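PDB 6BE0: AvrA from Salmonella typhimurium, which probably transfers acetyl groups from acetyl-CoA to serine and threonine residues of target proteins, as a YopJ-family bacterial effector that binds inositol hexakisphosphate. Local coordinates for residues 138-143 with 171-176. Residues are numbered along the deposited sequence; the frame is centred on the assembly and turned at random.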
loop_
_atom_site.group_PDB
_atom_site.type_symbol
_atom_site.label_atom_id
_atom_site.label_comp_id
_atom_site.label_asym_id
_atom_site.label_seq_id
_atom_site.Cartn_x
_atom_site.Cartn_y
_atom_site.Cartn_z
ATOM N N SER A 138 7.153 15.944 -4.634
ATOM C CA SER A 138 7.534 14.805 -3.802
ATOM C C SER A 138 6.881 13.520 -4.301
ATOM O O SER A 138 5.670 13.464 -4.509
ATOM C CB SER A 138 7.149 15.053 -2.342
ATOM O OG SER A 138 7.452 13.926 -1.537
ATOM N N VAL A 139 7.702 12.493 -4.487
ATOM C CA VAL A 139 7.232 11.188 -4.931
ATOM C C VAL A 139 7.774 10.120 -3.993
ATOM O O VAL A 139 8.985 9.938 -3.894
ATOM C CB VAL A 139 7.675 10.888 -6.379
ATOM C CG1 VAL A 139 7.148 9.537 -6.841
ATOM C CG2 VAL A 139 7.205 11.993 -7.314
ATOM N N ILE A 140 6.879 9.419 -3.304
ATOM C CA ILE A 140 7.287 8.384 -2.359
ATOM C C ILE A 140 6.671 7.038 -2.712
ATOM O O ILE A 140 5.450 6.885 -2.722
ATOM C CB ILE A 140 6.909 8.756 -0.914
ATOM C CG1 ILE A 140 7.558 10.092 -0.538
ATOM C CG2 ILE A 140 7.353 7.655 0.052
ATOM C CD1 ILE A 140 7.175 10.614 0.834
ATOM N N LEU A 141 7.535 6.069 -2.995
ATOM C CA LEU A 141 7.117 4.708 -3.301
ATOM C C LEU A 141 7.078 3.881 -2.023
ATOM O O LEU A 141 8.091 3.740 -1.340
ATOM C CB LEU A 141 8.071 4.075 -4.320
ATOM C CG LEU A 141 7.867 2.593 -4.654
ATOM C CD1 LEU A 141 6.546 2.362 -5.363
ATOM C CD2 LEU A 141 9.027 2.085 -5.497
ATOM N N PHE A 142 5.907 3.341 -1.700
ATOM C CA PHE A 142 5.750 2.511 -0.513
ATOM C C PHE A 142 5.717 1.036 -0.884
ATOM O O PHE A 142 4.890 0.606 -1.689
ATOM C CB PHE A 142 4.479 2.888 0.249
ATOM C CG PHE A 142 4.518 4.266 0.847
ATOM C CD1 PHE A 142 4.079 5.362 0.125
ATOM C CD2 PHE A 142 4.995 4.463 2.129
ATOM C CE1 PHE A 142 4.115 6.629 0.673
ATOM C CE2 PHE A 142 5.032 5.730 2.682
ATOM C CZ PHE A 142 4.592 6.811 1.953
ATOM N N GLU A 143 6.636 0.275 -0.298
ATOM C CA GLU A 143 6.666 -1.172 -0.453
ATOM C C GLU A 143 6.086 -1.817 0.803
ATOM O O GLU A 143 6.659 -1.676 1.884
ATOM C CB GLU A 143 8.097 -1.658 -0.693
ATOM C CG GLU A 143 8.679 -1.257 -2.042
ATOM C CD GLU A 143 8.000 -1.950 -3.213
ATOM O OE1 GLU A 143 7.236 -2.911 -2.982
ATOM O OE2 GLU A 143 8.233 -1.532 -4.367
ATOM N N TYR A 171 11.724 15.270 -6.119
ATOM C CA TYR A 171 12.452 14.458 -5.150
ATOM C C TYR A 171 11.763 13.116 -4.919
ATOM O O TYR A 171 10.552 13.058 -4.700
ATOM C CB TYR A 171 12.591 15.218 -3.830
ATOM C CG TYR A 171 13.302 16.542 -3.979
ATOM C CD1 TYR A 171 12.595 17.704 -4.255
ATOM C CD2 TYR A 171 14.681 16.630 -3.855
ATOM C CE1 TYR A 171 13.243 18.916 -4.397
ATOM C CE2 TYR A 171 15.336 17.837 -3.997
ATOM C CZ TYR A 171 14.613 18.977 -4.267
ATOM O OH TYR A 171 15.260 20.185 -4.409
ATOM N N PHE A 172 12.552 12.044 -4.969
ATOM C CA PHE A 172 12.029 10.687 -4.865
ATOM C C PHE A 172 12.582 9.946 -3.651
ATOM O O PHE A 172 13.740 10.123 -3.268
ATOM C CB PHE A 172 12.345 9.899 -6.137
ATOM C CG PHE A 172 12.047 8.429 -6.030
ATOM C CD1 PHE A 172 13.055 7.525 -5.740
ATOM C CD2 PHE A 172 10.758 7.953 -6.209
ATOM C CE1 PHE A 172 12.784 6.174 -5.638
ATOM C CE2 PHE A 172 10.482 6.604 -6.107
ATOM C CZ PHE A 172 11.496 5.713 -5.821
ATOM N N ALA A 173 11.737 9.110 -3.054
ATOM C CA ALA A 173 12.134 8.275 -1.931
ATOM C C ALA A 173 11.347 6.971 -1.943
ATOM O O ALA A 173 10.186 6.941 -2.342
ATOM C CB ALA A 173 11.924 9.011 -0.617
ATOM N N MET A 174 11.993 5.895 -1.511
ATOM C CA MET A 174 11.348 4.594 -1.407
ATOM C C MET A 174 11.296 4.189 0.059
ATOM O O MET A 174 12.289 4.308 0.775
ATOM C CB MET A 174 12.098 3.559 -2.244
ATOM C CG MET A 174 11.565 2.144 -2.126
ATOM S SD MET A 174 12.376 1.042 -3.298
ATOM C CE MET A 174 12.501 -0.454 -2.326
ATOM N N VAL A 175 10.131 3.727 0.502
ATOM C CA VAL A 175 9.910 3.413 1.909
ATOM C C VAL A 175 9.581 1.937 2.110
ATOM O O VAL A 175 8.638 1.407 1.521
ATOM C CB VAL A 175 8.774 4.272 2.500
ATOM C CG1 VAL A 175 8.521 3.909 3.961
ATOM C CG2 VAL A 175 9.114 5.748 2.375
ATOM N N GLU A 176 10.375 1.286 2.951
ATOM C CA GLU A 176 10.129 -0.091 3.353
ATOM C C GLU A 176 9.178 -0.105 4.542
ATOM O O GLU A 176 9.392 0.617 5.514
ATOM C CB GLU A 176 11.446 -0.788 3.708
ATOM C CG GLU A 176 11.300 -2.212 4.227
ATOM C CD GLU A 176 12.583 -2.733 4.847
ATOM O OE1 GLU A 176 13.131 -2.054 5.743
ATOM O OE2 GLU A 176 13.043 -3.820 4.439
#
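V175 fills the angle between I140 and F142 on one face of a pair of parallel strands. Its CG2 reaches CG2 of I140 at 3.5 Å, while its CB lies 3.8 Å from CD2 of F142, side chains alongside and pointing the same way. The same I140 methyl also sits above the F142 ring, displaced toward the rim. A173 continues this face, where helix 205-212 packs on I140 and A173, and S138 OG bonds to H208.

Across the sheet, V139, L141, F172 and M174 make the apolar part of the opposite face, which E143 continues. The F172 ring, its CG anti to the backbone N (chi1 170°), runs forward along its own strand and turns its CD2/CE2 side to the neighbouring strand: CG1 of V139 meets its edge in plane, 4.0 Å from CD2, and CB of L141 comes within 3.9 Å of CE2. L141 and M174 run side by side, CD2 4.1 Å from SD; the thioether then brings CE against CG of E143. The E143 side chain bends at chi2 (-68°), and its OE1 hydrogen-bonds H124 NE2. Helix 151-164 covers F172 and M174.

Five backbone hydrogen bonds join the strands, from V139 N to Y171 O at 2.9 Å through to E143 N to V175 O, the two strands donating in turn, as parallel pairing requires. Strand 170-176 is outermost in the five-stranded mixed sheet, and with strand 136-143 and helix 151-164 it forms a beta-alpha-beta crossover in the acetyltransferase fold of the YopJ family, which belongs to the CA-peptidase clan.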